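Halogenase (Chondromyces crocatus, PDB 3E1T) binds flavin-adenine dinucleotide and acts as an FAD-dependent halogenase, probably chlorinating chondrochloren or one of its precursors. Local coordinates at residues F25-G30 with K124-R129; T54-C59 with D100-A105; S184-N189 with F361-Y366; V190-Y195 with E249-R254; K200-P205 with K263-P268. All blocks are in the same frame, centred on the assembly; numbering follows the deposited sequence.

Contact 1 (F25-G30 with K124-R129); sequences FVAMRG and KGVDVR
Ala27 and Val126 meet methyl to methyl in the tight half of this contact, Ala27 CB lying 3.6 Å from Val126 CG2. Ala27 stands in the last turn of helix 17-27 and points its methyl at the turn that leads into strand 127-129; a residue this small lets the backbones approach, with the CA atoms of Ala27 and Gly125 5.7 Å apart. Gly125 has positive phi (111°) and ends helix 110-123 in a Schellman motif, where a CB would press on the preceding carbonyl oxygen. Val126, with CG1 anti to the backbone N (chi1 176°), keeps CG2 for Ala27 and also packs on Val33 and Leu35 of the neighbouring strand.

The outer half is partly open to solvent, and here long flexible chains replace the buried methyls. Met28 and Lys124 lay their chains across one another, Met28 CG resting 3.5 Å from Lys124 CD. Both suit a partly exposed place, since flexible methylenes cover the edge of the apolar patch while the lysine carries its amine beyond them.

Between these segments the chemistry is van der Waals contact alone, so shape, rather than polar pairing, fits the helix end of the Rossmann-type βαβ unit against the neighbouring turn.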
# COMPACT_ATOMS: atom_id res chain seq x y z
N PHE A 25 -13.34 -13.16 4.97
CA PHE A 25 -13.80 -13.78 3.72
C PHE A 25 -13.82 -15.31 3.73
O PHE A 25 -14.59 -15.94 2.99
CB PHE A 25 -12.94 -13.32 2.52
CG PHE A 25 -13.31 -11.96 1.97
CD1 PHE A 25 -14.61 -11.47 2.06
CD2 PHE A 25 -12.35 -11.19 1.34
CE1 PHE A 25 -14.94 -10.22 1.53
CE2 PHE A 25 -12.66 -9.94 0.82
CZ PHE A 25 -13.96 -9.45 0.91
N VAL A 26 -12.93 -15.92 4.51
CA VAL A 26 -12.90 -17.37 4.59
C VAL A 26 -13.95 -17.85 5.63
O VAL A 26 -14.66 -18.82 5.38
CB VAL A 26 -11.48 -17.93 4.90
CG1 VAL A 26 -11.52 -19.45 5.11
CG2 VAL A 26 -10.50 -17.57 3.78
N ALA A 27 -14.04 -17.15 6.76
CA ALA A 27 -15.03 -17.45 7.79
C ALA A 27 -16.46 -17.30 7.26
O ALA A 27 -17.34 -18.08 7.62
CB ALA A 27 -14.82 -16.58 9.00
N MET A 28 -16.68 -16.28 6.42
CA MET A 28 -17.95 -16.06 5.73
C MET A 28 -18.40 -17.27 4.89
O MET A 28 -19.58 -17.39 4.57
CB MET A 28 -17.87 -14.83 4.82
CG MET A 28 -18.01 -13.50 5.55
SD MET A 28 -17.77 -12.04 4.49
CE MET A 28 -18.85 -12.44 3.11
N ARG A 29 -17.46 -18.14 4.55
CA ARG A 29 -17.74 -19.34 3.77
C ARG A 29 -17.96 -20.53 4.71
O ARG A 29 -18.25 -21.65 4.27
CB ARG A 29 -16.58 -19.60 2.80
CG ARG A 29 -16.92 -20.20 1.41
CD ARG A 29 -18.33 -19.89 0.88
NE ARG A 29 -18.37 -19.48 -0.53
CZ ARG A 29 -17.95 -20.20 -1.58
NH1 ARG A 29 -17.40 -21.40 -1.42
NH2 ARG A 29 -18.07 -19.70 -2.81
N GLY A 30 -17.81 -20.28 6.01
CA GLY A 30 -18.08 -21.28 7.03
C GLY A 30 -16.89 -22.17 7.35
O GLY A 30 -17.03 -23.39 7.45
N LYS A 124 -18.05 -11.91 11.89
CA LYS A 124 -18.17 -12.79 10.72
C LYS A 124 -17.84 -14.23 11.09
O LYS A 124 -18.01 -15.15 10.29
CB LYS A 124 -17.30 -12.31 9.55
CG LYS A 124 -17.85 -11.09 8.82
CD LYS A 124 -19.15 -11.39 8.10
CE LYS A 124 -19.72 -10.15 7.43
NZ LYS A 124 -21.09 -10.39 6.92
N GLY A 125 -17.35 -14.40 12.32
CA GLY A 125 -17.07 -15.72 12.86
C GLY A 125 -15.60 -16.04 13.05
O GLY A 125 -15.25 -17.21 13.24
N VAL A 126 -14.75 -15.02 12.98
CA VAL A 126 -13.30 -15.23 13.09
C VAL A 126 -12.89 -15.24 14.56
O VAL A 126 -13.32 -14.38 15.33
CB VAL A 126 -12.47 -14.16 12.33
CG1 VAL A 126 -10.98 -14.38 12.56
CG2 VAL A 126 -12.78 -14.18 10.83
N ASP A 127 -12.06 -16.22 14.91
CA ASP A 127 -11.46 -16.32 16.23
C ASP A 127 -10.27 -15.36 16.31
O ASP A 127 -9.13 -15.78 16.09
CB ASP A 127 -11.02 -17.77 16.47
CG ASP A 127 -10.67 -18.07 17.91
OD1 ASP A 127 -10.35 -17.15 18.69
OD2 ASP A 127 -10.69 -19.27 18.27
N VAL A 128 -10.50 -14.09 16.62
CA VAL A 128 -9.38 -13.15 16.68
C VAL A 128 -8.87 -12.98 18.11
O VAL A 128 -9.64 -12.91 19.06
CB VAL A 128 -9.65 -11.76 15.96
CG1 VAL A 128 -10.88 -11.82 15.07
CG2 VAL A 128 -9.74 -10.60 16.95
N ARG A 129 -7.55 -12.95 18.24
CA ARG A 129 -6.92 -12.85 19.54
C ARG A 129 -5.80 -11.83 19.51
O ARG A 129 -4.77 -12.04 18.85
CB ARG A 129 -6.42 -14.23 19.99
CG ARG A 129 -7.54 -15.09 20.55
CD ARG A 129 -7.46 -16.53 20.07
NE ARG A 129 -6.51 -17.31 20.84
CZ ARG A 129 -6.51 -18.63 20.94
NH1 ARG A 129 -7.44 -19.36 20.32
NH2 ARG A 129 -5.58 -19.23 21.68

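Contact 2 (T54-C59 with D100-A105); sequences TVHGIC and DPYGFA
Val55 and His56, on helix 52-61, face an irregular loop that ends at strand 105-106. The nearest CA pairs are Val55 with Ala105, 5.7 Å, and His56 with Tyr102, 5.8 Å. The helix widens here into a pi-type turn, in which Cys59 N donates to Thr54 O. Tyr102 has positive phi (58°), which helps to bend the loop around the histidine.

His56 makes the largest single contribution. With CG anti to the carbonyl carbon (chi1 -63°), its imidazole reaches into the bend of the loop and turns an edge to the face of Phe104. This T-shaped pair has centroids 4.4 Å apart and planes at 86°, and His56 NE2 sits over the centre of the phenyl ring. Tyr102 CA covers one imidazole face as a CH-pi contact, 4.2 Å from the ring centroid. Phe104 O approaches the imidazole edge, 2.9 Å from His56 NE2. Beside the aromatic pair, Val55 fills the apolar end, its CG2 touching Ala105 CB at 3.8 Å. The Tyr102 ring leans on the helix, CD1 lying 3.6 Å from His56 CB.

A leucine in place of Phe104 would probably cost the imidazole the flat face its edge rests on and leave it freer to turn.

Ala105 pairs by backbone with Lys76, and Thr54 and Ile58 pack on helix 315-333. The contact thus packs helix 52-61 on the loop that enters the mixed sheet at strand 105-106, in a fold consistent with flavin-dependent halogenases.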
# COMPACT_ATOMS: atom_id res chain seq x y z
N THR A 54 -11.56 -0.37 -2.62
CA THR A 54 -11.64 -0.85 -1.24
C THR A 54 -12.93 -0.39 -0.57
O THR A 54 -13.63 -1.18 0.05
CB THR A 54 -10.42 -0.38 -0.41
OG1 THR A 54 -9.22 -0.56 -1.18
CG2 THR A 54 -10.31 -1.15 0.88
N VAL A 55 -13.24 0.90 -0.69
CA VAL A 55 -14.43 1.48 -0.06
C VAL A 55 -15.75 0.92 -0.65
O VAL A 55 -16.64 0.53 0.11
CB VAL A 55 -14.41 3.03 -0.12
CG1 VAL A 55 -15.79 3.61 0.18
CG2 VAL A 55 -13.36 3.59 0.85
N HIS A 56 -15.84 0.85 -1.97
CA HIS A 56 -17.08 0.40 -2.61
C HIS A 56 -17.08 -1.06 -3.05
O HIS A 56 -18.14 -1.66 -3.23
CB HIS A 56 -17.42 1.28 -3.81
CG HIS A 56 -17.69 2.71 -3.45
ND1 HIS A 56 -18.97 3.21 -3.30
CD2 HIS A 56 -16.85 3.74 -3.20
CE1 HIS A 56 -18.90 4.49 -2.99
NE2 HIS A 56 -17.63 4.83 -2.91
N GLY A 57 -15.89 -1.62 -3.23
CA GLY A 57 -15.76 -3.02 -3.59
C GLY A 57 -15.59 -3.91 -2.37
O GLY A 57 -16.51 -4.63 -2.00
N ILE A 58 -14.42 -3.84 -1.75
CA ILE A 58 -14.05 -4.72 -0.63
C ILE A 58 -14.98 -4.54 0.57
O ILE A 58 -15.55 -5.51 1.06
CB ILE A 58 -12.56 -4.54 -0.19
CG1 ILE A 58 -11.60 -4.84 -1.34
CG2 ILE A 58 -12.23 -5.40 1.03
CD1 ILE A 58 -11.67 -6.25 -1.90
N CYS A 59 -15.10 -3.30 1.05
CA CYS A 59 -15.89 -3.01 2.24
C CYS A 59 -17.39 -3.30 2.08
O CYS A 59 -18.08 -3.50 3.07
CB CYS A 59 -15.66 -1.58 2.71
SG CYS A 59 -13.98 -1.31 3.30
N ASP A 100 -22.04 8.54 -9.03
CA ASP A 100 -22.06 7.32 -9.84
C ASP A 100 -21.03 6.28 -9.32
O ASP A 100 -20.16 6.64 -8.52
CB ASP A 100 -21.92 7.62 -11.35
CG ASP A 100 -20.60 8.23 -11.72
OD1 ASP A 100 -19.85 7.61 -12.50
OD2 ASP A 100 -20.30 9.34 -11.24
N PRO A 101 -21.15 5.00 -9.74
CA PRO A 101 -20.45 3.89 -9.07
C PRO A 101 -18.95 4.11 -8.85
O PRO A 101 -18.26 4.62 -9.74
CB PRO A 101 -20.67 2.70 -10.01
CG PRO A 101 -21.91 3.03 -10.75
CD PRO A 101 -21.93 4.53 -10.90
N TYR A 102 -18.48 3.73 -7.66
CA TYR A 102 -17.08 3.88 -7.23
C TYR A 102 -16.63 5.35 -7.26
O TYR A 102 -15.49 5.65 -7.64
CB TYR A 102 -16.14 3.00 -8.07
CG TYR A 102 -16.51 1.53 -8.06
CD1 TYR A 102 -16.02 0.67 -7.06
CD2 TYR A 102 -17.35 0.99 -9.04
CE1 TYR A 102 -16.36 -0.68 -7.04
CE2 TYR A 102 -17.70 -0.36 -9.02
CZ TYR A 102 -17.20 -1.19 -8.02
OH TYR A 102 -17.54 -2.52 -8.01
N GLY A 103 -17.53 6.24 -6.86
CA GLY A 103 -17.31 7.67 -7.00
C GLY A 103 -16.35 8.32 -6.02
O GLY A 103 -15.75 9.35 -6.32
N PHE A 104 -16.20 7.71 -4.84
CA PHE A 104 -15.42 8.31 -3.76
C PHE A 104 -14.76 7.29 -2.83
O PHE A 104 -15.01 6.10 -2.91
CB PHE A 104 -16.32 9.24 -2.93
CG PHE A 104 -17.35 8.50 -2.11
CD1 PHE A 104 -17.10 8.18 -0.78
CD2 PHE A 104 -18.57 8.14 -2.67
CE1 PHE A 104 -18.04 7.49 -0.01
CE2 PHE A 104 -19.53 7.46 -1.91
CZ PHE A 104 -19.27 7.13 -0.58
N ALA A 105 -13.94 7.79 -1.91
CA ALA A 105 -13.37 6.98 -0.85
C ALA A 105 -13.32 7.79 0.44
O ALA A 105 -13.98 8.82 0.56
CB ALA A 105 -11.98 6.49 -1.24

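Contact 3 (S184-N189 with F361-Y366); sequences SRFFQN and FLVAFY
Phe186, Phe187 and Tyr366 form an aromatic cluster where the loop before strand 189-197 packs on the long helix 340-368, in the buried interior. From CB outward, Tyr366 first meets Phe186: CB lies 3.7 Å from Phe186 CE2, near the plane of that ring, and CG is next to the same atom. CD1 and CE1 then meet Phe187, CE1 lying 3.7 Å from Phe187 CE1. Both phenylalanines turn edges to the tyrosine face: the Phe187 pair is T-shaped, with centroids 5.5 Å apart and planes at 81°, the Phe186 pair an offset version. At the tip, OH is hydrogen-bonded to Asp309 and Trp219, so tyrosine suits a place apolar along the ring and polar at its end. A leucine here would probably leave Asp309 and Trp219 without their hydroxyl partner and open a gap beside both phenyl edges.

Phe187 CZ reaches the helix flank at Leu362 CB, 3.7 Å away. Beta-branched Val363 serves both rings: CG1, anti to the backbone N (chi1 171°), goes to Phe186, while CG2 lies mainly against Phe187. Val363 CG1 sits over a face of Phe186, 4.2 Å from the ring centroid and 19° off its normal.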
# COMPACT_ATOMS: atom_id res chain seq x y z
N SER A 184 13.44 -2.31 -4.28
CA SER A 184 13.51 -1.47 -5.48
C SER A 184 14.58 -0.41 -5.31
O SER A 184 14.63 0.26 -4.28
CB SER A 184 12.18 -0.75 -5.69
OG SER A 184 12.33 0.29 -6.66
N ARG A 185 15.40 -0.24 -6.34
CA ARG A 185 16.40 0.85 -6.32
C ARG A 185 15.81 2.22 -6.72
O ARG A 185 16.38 3.27 -6.43
CB ARG A 185 17.60 0.48 -7.19
CG ARG A 185 18.32 -0.75 -6.67
CD ARG A 185 19.63 -1.05 -7.40
NE ARG A 185 19.82 -2.49 -7.55
CZ ARG A 185 20.23 -3.32 -6.58
NH1 ARG A 185 20.50 -2.87 -5.36
NH2 ARG A 185 20.35 -4.62 -6.84
N PHE A 186 14.65 2.20 -7.36
CA PHE A 186 13.98 3.44 -7.77
C PHE A 186 13.36 4.18 -6.60
O PHE A 186 13.58 5.37 -6.43
CB PHE A 186 12.92 3.18 -8.84
CG PHE A 186 12.41 4.44 -9.50
CD1 PHE A 186 13.09 5.00 -10.57
CD2 PHE A 186 11.26 5.07 -9.02
CE1 PHE A 186 12.63 6.18 -11.16
CE2 PHE A 186 10.79 6.25 -9.60
CZ PHE A 186 11.48 6.80 -10.68
N PHE A 187 12.53 3.48 -5.82
CA PHE A 187 11.82 4.08 -4.70
C PHE A 187 12.64 4.01 -3.42
O PHE A 187 12.17 3.54 -2.38
CB PHE A 187 10.44 3.42 -4.53
CG PHE A 187 9.56 3.52 -5.76
CD1 PHE A 187 8.91 4.71 -6.06
CD2 PHE A 187 9.43 2.45 -6.62
CE1 PHE A 187 8.12 4.83 -7.20
CE2 PHE A 187 8.63 2.54 -7.75
CZ PHE A 187 7.96 3.75 -8.03
N GLN A 188 13.87 4.51 -3.50
CA GLN A 188 14.81 4.50 -2.38
C GLN A 188 14.59 5.77 -1.56
O GLN A 188 15.44 6.68 -1.55
CB GLN A 188 16.23 4.42 -2.92
CG GLN A 188 17.26 3.86 -1.94
CD GLN A 188 18.55 3.48 -2.65
OE1 GLN A 188 18.56 2.59 -3.51
NE2 GLN A 188 19.65 4.16 -2.31
N ASN A 189 13.44 5.82 -0.90
CA ASN A 189 12.96 7.02 -0.24
C ASN A 189 12.71 6.74 1.24
O ASN A 189 12.56 5.58 1.64
CB ASN A 189 11.64 7.49 -0.86
CG ASN A 189 11.67 7.54 -2.39
OD1 ASN A 189 10.63 7.37 -3.04
ND2 ASN A 189 12.84 7.81 -2.96
N PHE A 361 3.31 2.66 -13.37
CA PHE A 361 2.74 3.98 -13.46
C PHE A 361 3.45 4.98 -12.55
O PHE A 361 3.59 6.16 -12.92
CB PHE A 361 1.25 3.95 -13.16
CG PHE A 361 0.62 5.31 -13.14
CD1 PHE A 361 0.46 6.04 -14.33
CD2 PHE A 361 0.20 5.88 -11.96
CE1 PHE A 361 -0.10 7.30 -14.31
CE2 PHE A 361 -0.37 7.14 -11.93
CZ PHE A 361 -0.53 7.85 -13.12
N LEU A 362 3.87 4.53 -11.36
CA LEU A 362 4.52 5.44 -10.41
C LEU A 362 5.92 5.84 -10.85
O LEU A 362 6.33 6.96 -10.56
CB LEU A 362 4.55 4.87 -8.99
CG LEU A 362 3.23 4.67 -8.22
CD1 LEU A 362 3.55 4.57 -6.73
CD2 LEU A 362 2.19 5.74 -8.44
N VAL A 363 6.66 4.93 -11.49
CA VAL A 363 7.97 5.25 -12.10
C VAL A 363 7.75 6.39 -13.11
O VAL A 363 8.41 7.43 -13.03
CB VAL A 363 8.68 4.01 -12.78
CG1 VAL A 363 9.94 4.45 -13.59
CG2 VAL A 363 9.08 2.95 -11.75
N ALA A 364 6.79 6.22 -14.03
CA ALA A 364 6.49 7.28 -15.01
C ALA A 364 5.99 8.58 -14.36
O ALA A 364 6.32 9.67 -14.82
CB ALA A 364 5.50 6.77 -16.09
N PHE A 365 5.22 8.46 -13.27
CA PHE A 365 4.71 9.63 -12.55
C PHE A 365 5.82 10.42 -11.84
O PHE A 365 5.83 11.66 -11.90
CB PHE A 365 3.61 9.25 -11.54
CG PHE A 365 2.83 10.43 -11.03
CD1 PHE A 365 1.94 11.11 -11.86
CD2 PHE A 365 2.99 10.88 -9.73
CE1 PHE A 365 1.22 12.21 -11.40
CE2 PHE A 365 2.27 11.97 -9.26
CZ PHE A 365 1.39 12.63 -10.10
N TYR A 366 6.73 9.71 -11.17
CA TYR A 366 7.94 10.34 -10.63
C TYR A 366 8.77 11.03 -11.74
O TYR A 366 9.26 12.14 -11.55
CB TYR A 366 8.80 9.30 -9.91
CG TYR A 366 8.53 9.18 -8.43
CD1 TYR A 366 7.43 8.49 -7.95
CD2 TYR A 366 9.39 9.77 -7.50
CE1 TYR A 366 7.19 8.37 -6.55
CE2 TYR A 366 9.17 9.64 -6.13
CZ TYR A 366 8.07 8.93 -5.67
OH TYR A 366 7.84 8.84 -4.31

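Contact 4 (V190-Y195 with E249-R254); sequences VALYGY and EAALLR
This is apolar helix-on-sheet packing: helix 248-257 covers one side of strand 189-197 in the large mixed sheet, and Leu192 and Leu252 supply most of the contact. The axes of the two short segments run at 90°, 8.9 Å apart at their closest.

Leu192 points to the helix with CG anti to the backbone N (chi1 -178°), and its CD2 enters beside the helix backbone, 3.8 Å from Leu252 CB and 3.9 Å from Ala251 CB. Alanine suits that position because its short side chain admits the leucine branch. Leu252 slides past Leu192 in the other direction and splits its methyls over the strand: CD1 lies 3.5 Å from Leu192 O, and CD2 3.9 Å from Gly194 N. At Gly194 the strand presents bare backbone to this methyl.

By alternation, Tyr193 points away from the helix, and Ala191 touches the FAD; one strand therefore separates cofactor from helix. Leu252 also packs on Ala234 of the adjoining strand 229-237.

Methyl groups pack here on other alkyl groups and on strand backbone, so dispersion and the burial of apolar surface probably hold helix to strand, implying little directional constraint beyond the fit of shapes.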
# COMPACT_ATOMS: atom_id res chain seq x y z
N VAL A 190 12.69 7.80 2.04
CA VAL A 190 12.28 7.73 3.42
C VAL A 190 11.14 8.72 3.65
O VAL A 190 11.18 9.85 3.13
CB VAL A 190 13.45 8.02 4.39
CG1 VAL A 190 14.56 7.01 4.19
CG2 VAL A 190 13.98 9.43 4.17
N ALA A 191 10.11 8.30 4.36
CA ALA A 191 9.02 9.20 4.73
C ALA A 191 9.19 9.66 6.18
O ALA A 191 9.55 8.87 7.06
CB ALA A 191 7.68 8.55 4.54
N LEU A 192 8.94 10.94 6.41
CA LEU A 192 9.04 11.54 7.74
C LEU A 192 7.72 12.25 7.96
O LEU A 192 7.38 13.15 7.20
CB LEU A 192 10.18 12.55 7.76
CG LEU A 192 10.48 13.28 9.08
CD1 LEU A 192 10.95 12.30 10.16
CD2 LEU A 192 11.54 14.33 8.83
N TYR A 193 6.95 11.83 8.97
CA TYR A 193 5.58 12.31 9.08
C TYR A 193 5.09 12.60 10.51
O TYR A 193 5.48 11.92 11.46
CB TYR A 193 4.61 11.37 8.36
CG TYR A 193 4.41 10.04 9.03
CD1 TYR A 193 3.37 9.86 9.95
CD2 TYR A 193 5.23 8.94 8.74
CE1 TYR A 193 3.16 8.65 10.57
CE2 TYR A 193 5.03 7.71 9.37
CZ TYR A 193 3.98 7.57 10.28
OH TYR A 193 3.73 6.39 10.93
N GLY A 194 4.23 13.61 10.62
CA GLY A 194 3.56 13.93 11.87
C GLY A 194 2.11 14.33 11.67
O GLY A 194 1.53 14.15 10.59
N TYR A 195 1.51 14.89 12.72
CA TYR A 195 0.11 15.30 12.67
C TYR A 195 -0.08 16.72 13.16
O TYR A 195 0.55 17.14 14.13
CB TYR A 195 -0.77 14.33 13.46
CG TYR A 195 -0.75 12.94 12.87
CD1 TYR A 195 -1.72 12.56 11.96
CD2 TYR A 195 0.25 12.03 13.20
CE1 TYR A 195 -1.71 11.28 11.40
CE2 TYR A 195 0.27 10.75 12.64
CZ TYR A 195 -0.71 10.40 11.74
OH TYR A 195 -0.70 9.14 11.20
N GLU A 249 11.95 16.45 14.50
CA GLU A 249 11.01 17.56 14.42
C GLU A 249 11.58 18.70 13.58
O GLU A 249 10.88 19.26 12.74
CB GLU A 249 10.59 18.07 15.81
CG GLU A 249 9.59 19.24 15.75
CD GLU A 249 9.10 19.72 17.12
OE1 GLU A 249 9.59 19.24 18.16
OE2 GLU A 249 8.20 20.60 17.15
N ALA A 250 12.85 19.03 13.82
CA ALA A 250 13.52 20.14 13.15
C ALA A 250 13.68 19.89 11.64
O ALA A 250 13.60 20.82 10.85
CB ALA A 250 14.87 20.42 13.79
N ALA A 251 13.90 18.63 11.27
CA ALA A 251 14.00 18.22 9.87
C ALA A 251 12.69 18.42 9.13
O ALA A 251 12.68 18.96 8.02
CB ALA A 251 14.45 16.77 9.78
N LEU A 252 11.58 17.98 9.73
CA LEU A 252 10.28 18.09 9.07
C LEU A 252 9.84 19.55 8.99
O LEU A 252 9.37 20.00 7.95
CB LEU A 252 9.23 17.23 9.77
CG LEU A 252 7.81 17.15 9.19
CD1 LEU A 252 7.78 16.55 7.78
CD2 LEU A 252 6.92 16.36 10.15
N LEU A 253 10.02 20.29 10.09
CA LEU A 253 9.64 21.70 10.15
C LEU A 253 10.36 22.50 9.07
O LEU A 253 9.73 23.29 8.37
CB LEU A 253 9.91 22.28 11.55
CG LEU A 253 8.69 22.52 12.47
CD1 LEU A 253 7.45 21.68 12.11
CD2 LEU A 253 9.07 22.32 13.93
N ARG A 254 11.66 22.26 8.93
CA ARG A 254 12.45 22.86 7.86
C ARG A 254 12.01 22.43 6.45
O ARG A 254 12.06 23.24 5.53
CB ARG A 254 13.95 22.62 8.06
CG ARG A 254 14.82 23.35 7.05
CD ARG A 254 14.38 24.81 6.91
NE ARG A 254 15.11 25.53 5.87
CZ ARG A 254 15.98 26.50 6.09
NH1 ARG A 254 16.26 26.89 7.34
NH2 ARG A 254 16.59 27.10 5.07

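Contact 5 (K200-P205 with K263-P268); sequences KRLPAP and KEYLAP
Lys200 grips the end of helix 260-266 with both backbone and side chain. Its N donates to Tyr265 O at 2.9 Å, nearly straight (169°) and in the carbonyl plane. Lys200 CB lies over one face of the Tyr265 ring, and CG touches Pro268 CG at 3.7 Å, the proline ring giving the methylenes a stiff surface. Bent at chi3 (-67°), the chain carries NZ to Glu264 OE2, 2.6 Å away, for a salt bridge that meets the oxygen nearly along its C-O axis. A lysine suits this partly exposed place, apolar along its length and charged at its end.

Arg201 aims away from the helix, its guanidinium bonded to Ser226 and Thr230, while its backbone C lies 3.6 Å from Tyr265 CE2. Leu202 points its CB away too, yet CD2 returns to within 3.5 Å of Tyr265 OH. Pro203 CD lies more loosely, 4.2 Å from that OH.

Tyr265 thus lies alongside the extended loop, a broad flat residue able to serve several consecutive positions, and it meets the ring of Tyr222 edge-to-face. Here the connection between strands 189-197 and 210-215 is fastened to a helix terminus, a peripheral packing of loop on helix.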
# COMPACT_ATOMS: atom_id res chain seq x y z
N LYS A 200 -5.22 24.40 7.15
CA LYS A 200 -6.17 24.78 6.12
C LYS A 200 -6.60 23.59 5.29
O LYS A 200 -6.05 22.48 5.41
CB LYS A 200 -5.57 25.86 5.21
CG LYS A 200 -5.08 27.10 5.96
CD LYS A 200 -5.17 28.35 5.09
CE LYS A 200 -4.20 28.29 3.92
NZ LYS A 200 -4.50 29.34 2.91
N ARG A 201 -7.59 23.82 4.43
CA ARG A 201 -8.13 22.79 3.57
C ARG A 201 -8.16 23.24 2.11
O ARG A 201 -8.09 24.44 1.81
CB ARG A 201 -9.54 22.41 4.04
CG ARG A 201 -9.59 21.86 5.47
CD ARG A 201 -9.51 20.35 5.44
NE ARG A 201 -9.32 19.73 6.76
CZ ARG A 201 -8.14 19.55 7.35
NH1 ARG A 201 -7.03 19.98 6.77
NH2 ARG A 201 -8.08 18.94 8.52
N LEU A 202 -8.26 22.27 1.20
CA LEU A 202 -8.42 22.55 -0.22
C LEU A 202 -9.77 23.24 -0.49
O LEU A 202 -10.73 23.04 0.28
CB LEU A 202 -8.29 21.25 -1.04
CG LEU A 202 -6.89 20.63 -1.16
CD1 LEU A 202 -6.99 19.22 -1.71
CD2 LEU A 202 -5.93 21.47 -2.02
N PRO A 203 -9.85 24.04 -1.57
CA PRO A 203 -11.02 24.86 -1.88
C PRO A 203 -12.24 24.07 -2.33
O PRO A 203 -12.22 22.84 -2.30
CB PRO A 203 -10.55 25.74 -3.06
CG PRO A 203 -9.09 25.51 -3.21
CD PRO A 203 -8.79 24.19 -2.58
N ALA A 204 -13.28 24.80 -2.76
CA ALA A 204 -14.43 24.26 -3.49
C ALA A 204 -15.14 23.18 -2.67
O ALA A 204 -15.25 23.34 -1.45
CB ALA A 204 -14.00 23.76 -4.86
N PRO A 205 -15.62 22.09 -3.33
CA PRO A 205 -16.10 20.94 -2.57
C PRO A 205 -14.99 19.90 -2.32
O PRO A 205 -15.28 18.73 -2.05
CB PRO A 205 -17.17 20.36 -3.48
CG PRO A 205 -16.68 20.66 -4.87
CD PRO A 205 -15.78 21.87 -4.78
N LYS A 263 3.70 25.04 3.54
CA LYS A 263 4.00 26.15 4.47
C LYS A 263 2.74 26.97 4.77
O LYS A 263 2.42 27.24 5.94
CB LYS A 263 5.11 27.06 3.93
CG LYS A 263 5.50 28.19 4.90
CD LYS A 263 6.83 28.82 4.55
CE LYS A 263 7.07 30.13 5.31
NZ LYS A 263 6.83 30.03 6.79
N GLU A 264 2.01 27.33 3.73
CA GLU A 264 0.80 28.13 3.92
C GLU A 264 -0.35 27.35 4.57
O GLU A 264 -1.02 27.86 5.47
CB GLU A 264 0.37 28.85 2.62
CG GLU A 264 -0.34 28.02 1.59
CD GLU A 264 -1.36 28.84 0.81
OE1 GLU A 264 -1.08 29.18 -0.36
OE2 GLU A 264 -2.45 29.14 1.36
N TYR A 265 -0.55 26.09 4.17
CA TYR A 265 -1.62 25.30 4.75
C TYR A 265 -1.42 25.03 6.23
O TYR A 265 -2.39 24.81 6.96
CB TYR A 265 -1.85 24.00 3.97
CG TYR A 265 -2.75 24.16 2.76
CD1 TYR A 265 -2.53 25.18 1.83
CD2 TYR A 265 -3.80 23.28 2.53
CE1 TYR A 265 -3.33 25.32 0.72
CE2 TYR A 265 -4.62 23.42 1.42
CZ TYR A 265 -4.37 24.45 0.52
OH TYR A 265 -5.16 24.61 -0.59
N LEU A 266 -0.16 25.06 6.69
CA LEU A 266 0.14 24.77 8.10
C LEU A 266 0.43 26.00 8.97
O LEU A 266 0.58 25.87 10.19
CB LEU A 266 1.27 23.73 8.23
CG LEU A 266 0.98 22.30 7.74
CD1 LEU A 266 2.20 21.43 7.87
CD2 LEU A 266 -0.22 21.65 8.46
N ALA A 267 0.49 27.17 8.35
CA ALA A 267 0.66 28.43 9.08
C ALA A 267 -0.32 28.60 10.25
O ALA A 267 0.10 28.97 11.35
CB ALA A 267 0.62 29.64 8.12
N PRO A 268 -1.63 28.33 10.03
CA PRO A 268 -2.57 28.41 11.16
C PRO A 268 -2.45 27.27 12.17
O PRO A 268 -3.11 27.31 13.21
CB PRO A 268 -3.95 28.35 10.49
CG PRO A 268 -3.71 28.50 9.04
CD PRO A 268 -2.33 27.99 8.79

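Overall arrangement
Contacts 1 and 2 belong to the early, cofactor-binding part of the chain and touch through Phe25 CZ and Ile58 O, 4.3 Å apart, although their centres are 23 Å apart. Contact 1 and contacts 3 and 4 lie on opposite sides of the chain's centre. Strand 189-197 links contacts 3 and 4, whose segments adjoin in sequence; contact 4 approaches the FAD most nearly, with Ala191 in its pocket. Side chains of contacts 3 and 2 come to about 8 and 9 Å from the flavin nucleotide, against about 13 Å for contact 1. Contacts 4 and 5, with centres 18 Å apart, use successive helices, 248-257 and 260-266, and their segments alternate along the chain.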